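Local coordinates for protein AvrRxo1-ORF1 (Xanthomonas oryzae pv. oryzicola, PDB 4Z8T) that acts as a type III effector of a plant pathogen and probably works as a kinase through its polynucleotide-kinase-like, zeta-toxin-related domain, at residues 34-37 with 38-41; 42-45 with 46-50. One frame throughout, in Å; residues are numbered along the deposited sequence.

Contact 1 of 2, residues 34-37 with 38-41; sequences PERR and KLHE
Arg36 and His40 meet one helical turn apart, their side chains crossing at about a right angle, with the Arg36 methylene CG 3.7 Å from His40 NE2. The guanidinium and imidazole planes stand 74° apart, so the two groups do not stack. His40 CG lies beside the backbone N (chi1 -68°), which lays the imidazole back over the preceding turn; Arg36 O sits above one face, toward the rim, 3.3 Å from His40 CG. That same carbonyl accepts the backbone N-H of His40. Leu39 adds the third member of the packed side: it runs alongside Arg36, pointing the same way, and places CD2 over one face of the guanidinium, 3.6 Å from Arg36 NH1. Arg36 bends at chi2 (67°), and each of its three guanidinium nitrogens has a partner. NE forms a salt bridge with Glu129, NH1 and NH2 bond to Ser114 OG and Leu111 O, and Tyr10 makes a cation-pi contact. Glu129 OE2 also receives His40 NE2, so one carboxylate oxygen ties both residues to helix 123-141, and carboxylate and guanidinium would probably influence protonation of the imidazole in opposite directions. The other side of the helix is looser. Arg37 and Glu41 lie side by side, but they touch through Arg37 CG and Glu41 OE2 at 3.8 Å, while Arg37 NE stays 5.3 Å from that oxygen, leaving opposite charges near each other without a salt bridge. Exposed Lys38 rests its CG 3.3 Å from Pro34 O, and beyond this its chain leads away from the turn. Backbone bonds from Lys38, Leu39, His40 and Glu41 to the carbonyls four residues earlier complete the amphipathic first turns of an alpha-helix, which begins at Pro34.

Contact 2 of 2, residues 42-45 with 46-50; sequences KLLD and QARSS
Leu44 CB lies over one face of the Arg48 guanidinium, offset toward its rim and 3.9 Å from NH1. Arg48 reaches this position with an extended chain whose CG, beside the backbone N (chi1 -73°), passes 3.1 Å from Leu44 O, the carbonyl that accepts the Arg48 amide. On another side of the helix, Lys42 and Gln46 run alongside each other in the same direction, and Lys42 CG meets Gln46 NE2 at 3.8 Å. The opposite end of that amide, OE1, comes 3.9 Å from Leu43 CD2, so the flat group spans the aliphatic parts of two residues. These are i to i+3 and i to i+4 contacts of a regular alpha-helix, in which the amides of residues 46-49 bond to the carbonyls of residues 42-45. Beyond the helix, Arg48 NH2 is held by Arg136 O on helix 123-141, and Phe137 of that helix packs against Leu44, Ala47 and the Arg48 side chain. Leu43 is buried against Phe107, Ser110 and Leu111, while a salt bridge from Lys42 NZ to Glu115 fixes the far end of the lysine beside Gln46.

How the contacts relate
Both contacts lie on helix 34-60 and are met in order along the chain: contact 1 covers residues 34-41 at its N-terminal end, and contact 2 takes over at residue 42, with centres about 13 Å apart. Each closes no more than single helical turns; neither nests in the other nor crosses it, and they adjoin directly in one continuous helix. What they share is their surroundings. Helix 123-141 borders both, through Glu129 and Phe132 at contact 1 and through Arg136 and Phe137 at contact 2, while Leu111 touches both as well. Further on, helix 34-60 leads toward strand 66-71 of the central sheet.

Contact 1 of 2, residues 34-37 with 38-41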
loop_
_atom_site.group_PDB
_atom_site.type_symbol
_atom_site.label_atom_id
_atom_site.label_comp_id
_atom_site.label_asym_id
_atom_site.label_seq_id
_atom_site.Cartn_x
_atom_site.Cartn_y
_atom_site.Cartn_z
ATOM N N PRO A 34 19.945 3.983 -50.082
ATOM C CA PRO A 34 20.720 2.769 -50.359
ATOM C C PRO A 34 21.744 2.418 -49.281
ATOM O O PRO A 34 21.856 1.243 -48.936
ATOM C CB PRO A 34 21.431 3.095 -51.688
ATOM C CG PRO A 34 20.909 4.450 -52.124
ATOM C CD PRO A 34 19.692 4.742 -51.315
ATOM N N GLU A 35 22.478 3.400 -48.762
ATOM C CA GLU A 35 23.461 3.106 -47.726
ATOM C C GLU A 35 22.777 2.577 -46.480
ATOM O O GLU A 35 23.287 1.672 -45.816
ATOM C CB GLU A 35 24.273 4.347 -47.354
ATOM C CG GLU A 35 25.180 4.866 -48.448
ATOM C CD GLU A 35 24.486 5.851 -49.360
ATOM O OE1 GLU A 35 23.235 5.901 -49.370
ATOM O OE2 GLU A 35 25.199 6.593 -50.069
ATOM N N ARG A 36 21.624 3.147 -46.155
ATOM C CA ARG A 36 20.922 2.735 -44.943
ATOM C C ARG A 36 20.311 1.359 -45.140
ATOM O O ARG A 36 20.291 0.539 -44.223
ATOM C CB ARG A 36 19.847 3.747 -44.548
ATOM C CG ARG A 36 19.495 3.683 -43.062
ATOM C CD ARG A 36 20.661 4.135 -42.212
ATOM N NE ARG A 36 20.326 4.188 -40.783
ATOM C CZ ARG A 36 21.168 4.621 -39.857
ATOM N NH1 ARG A 36 22.373 5.029 -40.224
ATOM N NH2 ARG A 36 20.807 4.669 -38.577
ATOM N N ARG A 37 19.827 1.116 -46.355
ATOM C CA ARG A 37 19.326 -0.186 -46.767
ATOM C C ARG A 37 20.408 -1.239 -46.556
ATOM O O ARG A 37 20.138 -2.334 -46.049
ATOM C CB ARG A 37 18.937 -0.108 -48.249
ATOM C CG ARG A 37 17.920 -1.122 -48.723
ATOM C CD ARG A 37 17.136 -0.585 -49.924
ATOM N NE ARG A 37 17.968 0.064 -50.930
ATOM C CZ ARG A 37 17.639 1.188 -51.563
ATOM N NH1 ARG A 37 16.493 1.794 -51.299
ATOM N NH2 ARG A 37 18.461 1.707 -52.463
ATOM N N LYS A 38 21.641 -0.900 -46.925
ATOM C CA LYS A 38 22.765 -1.816 -46.760
ATOM C C LYS A 38 23.058 -2.099 -45.286
ATOM O O LYS A 38 23.360 -3.236 -44.921
ATOM C CB LYS A 38 24.018 -1.263 -47.442
ATOM C CG LYS A 38 23.973 -1.263 -48.965
ATOM C CD LYS A 38 25.297 -0.738 -49.523
ATOM C CE LYS A 38 25.188 -0.292 -50.984
ATOM N NZ LYS A 38 25.065 -1.428 -51.937
ATOM N N LEU A 39 22.988 -1.063 -44.456
ATOM C CA LEU A 39 23.206 -1.222 -43.016
ATOM C C LEU A 39 22.149 -2.147 -42.428
ATOM O O LEU A 39 22.459 -3.026 -41.607
ATOM C CB LEU A 39 23.167 0.138 -42.310
ATOM C CG LEU A 39 23.344 0.114 -40.787
ATOM C CD1 LEU A 39 24.642 -0.583 -40.402
ATOM C CD2 LEU A 39 23.299 1.534 -40.221
ATOM N N HIS A 40 20.906 -1.950 -42.850
ATOM C CA HIS A 40 19.811 -2.814 -42.397
ATOM C C HIS A 40 20.098 -4.265 -42.726
ATOM O O HIS A 40 19.916 -5.149 -41.887
ATOM C CB HIS A 40 18.489 -2.410 -43.047
ATOM C CG HIS A 40 17.974 -1.084 -42.596
ATOM N ND1 HIS A 40 16.949 -0.423 -43.234
ATOM C CD2 HIS A 40 18.353 -0.285 -41.564
ATOM C CE1 HIS A 40 16.710 0.720 -42.617
ATOM N NE2 HIS A 40 17.552 0.829 -41.603
ATOM N N GLU A 41 20.525 -4.516 -43.961
ATOM C CA GLU A 41 20.779 -5.877 -44.405
ATOM C C GLU A 41 21.895 -6.510 -43.585
ATOM O O GLU A 41 21.826 -7.686 -43.214
ATOM C CB GLU A 41 21.107 -5.895 -45.909
ATOM C CG GLU A 41 19.925 -5.475 -46.775
ATOM C CD GLU A 41 20.320 -5.026 -48.181
ATOM O OE1 GLU A 41 21.523 -5.064 -48.529
ATOM O OE2 GLU A 41 19.413 -4.624 -48.941
#

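Contact 2 of 2, residues 42-45 with 46-50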
loop_
_atom_site.group_PDB
_atom_site.type_symbol
_atom_site.label_atom_id
_atom_site.label_comp_id
_atom_site.label_asym_id
_atom_site.label_seq_id
_atom_site.Cartn_x
_atom_site.Cartn_y
_atom_site.Cartn_z
ATOM N N LYS A 42 22.918 -5.720 -43.289
ATOM C CA LYS A 42 24.045 -6.202 -42.513
ATOM C C LYS A 42 23.605 -6.560 -41.096
ATOM O O LYS A 42 23.951 -7.621 -40.587
ATOM C CB LYS A 42 25.149 -5.152 -42.444
ATOM C CG LYS A 42 26.380 -5.658 -41.717
ATOM C CD LYS A 42 27.446 -4.589 -41.531
ATOM C CE LYS A 42 27.094 -3.638 -40.400
ATOM N NZ LYS A 42 28.282 -2.838 -39.961
ATOM N N LEU A 43 22.851 -5.671 -40.466
ATOM C CA LEU A 43 22.423 -5.922 -39.093
ATOM C C LEU A 43 21.472 -7.112 -38.997
ATOM O O LEU A 43 21.542 -7.883 -38.030
ATOM C CB LEU A 43 21.799 -4.671 -38.481
ATOM C CG LEU A 43 22.754 -3.475 -38.423
ATOM C CD1 LEU A 43 22.071 -2.309 -37.738
ATOM C CD2 LEU A 43 24.025 -3.829 -37.699
ATOM N N LEU A 44 20.597 -7.269 -39.989
ATOM C CA LEU A 44 19.660 -8.395 -39.979
ATOM C C LEU A 44 20.399 -9.700 -40.215
ATOM O O LEU A 44 20.059 -10.725 -39.619
ATOM C CB LEU A 44 18.549 -8.210 -41.015
ATOM C CG LEU A 44 17.515 -7.144 -40.662
ATOM C CD1 LEU A 44 16.581 -6.849 -41.818
ATOM C CD2 LEU A 44 16.712 -7.572 -39.431
ATOM N N ASP A 45 21.419 -9.670 -41.071
ATOM C CA ASP A 45 22.224 -10.867 -41.298
ATOM C C ASP A 45 22.916 -11.301 -40.017
ATOM O O ASP A 45 22.966 -12.494 -39.695
ATOM C CB ASP A 45 23.272 -10.633 -42.392
ATOM C CG ASP A 45 22.670 -10.581 -43.781
ATOM O OD1 ASP A 45 21.537 -11.068 -43.971
ATOM O OD2 ASP A 45 23.343 -10.062 -44.697
ATOM N N GLN A 46 23.448 -10.328 -39.282
ATOM C CA GLN A 46 24.149 -10.627 -38.041
ATOM C C GLN A 46 23.195 -11.232 -37.010
ATOM O O GLN A 46 23.501 -12.248 -36.380
ATOM C CB GLN A 46 24.792 -9.360 -37.473
ATOM C CG GLN A 46 25.963 -8.841 -38.302
ATOM C CD GLN A 46 26.542 -7.542 -37.757
ATOM O OE1 GLN A 46 26.061 -6.996 -36.756
ATOM N NE2 GLN A 46 27.586 -7.043 -38.411
ATOM N N ALA A 47 22.046 -10.591 -36.846
ATOM C CA ALA A 47 21.047 -11.029 -35.869
ATOM C C ALA A 47 20.541 -12.422 -36.216
ATOM O O ALA A 47 20.360 -13.285 -35.342
ATOM C CB ALA A 47 19.895 -10.032 -35.826
ATOM N N ARG A 48 20.311 -12.653 -37.501
ATOM C CA ARG A 48 19.840 -13.961 -37.944
ATOM C C ARG A 48 20.869 -15.050 -37.699
ATOM O O ARG A 48 20.523 -16.166 -37.299
ATOM C CB ARG A 48 19.408 -13.893 -39.413
ATOM C CG ARG A 48 18.095 -13.144 -39.559
ATOM C CD ARG A 48 17.736 -12.798 -40.992
ATOM N NE ARG A 48 16.445 -12.105 -41.024
ATOM C CZ ARG A 48 16.032 -11.286 -41.989
ATOM N NH1 ARG A 48 16.802 -11.021 -43.039
ATOM N NH2 ARG A 48 14.831 -10.727 -41.895
ATOM N N SER A 49 22.138 -14.722 -37.914
ATOM C CA SER A 49 23.202 -15.675 -37.637
ATOM C C SER A 49 23.209 -16.030 -36.156
ATOM O O SER A 49 23.290 -17.203 -35.790
ATOM C CB SER A 49 24.557 -15.112 -38.069
ATOM O OG SER A 49 25.584 -16.044 -37.787
ATOM N N SER A 50 23.090 -15.014 -35.305
ATOM C CA SER A 50 23.090 -15.233 -33.869
ATOM C C SER A 50 21.880 -16.060 -33.465
ATOM O O SER A 50 21.996 -16.965 -32.645
ATOM C CB SER A 50 23.085 -13.904 -33.117
ATOM O OG SER A 50 24.320 -13.226 -33.307
#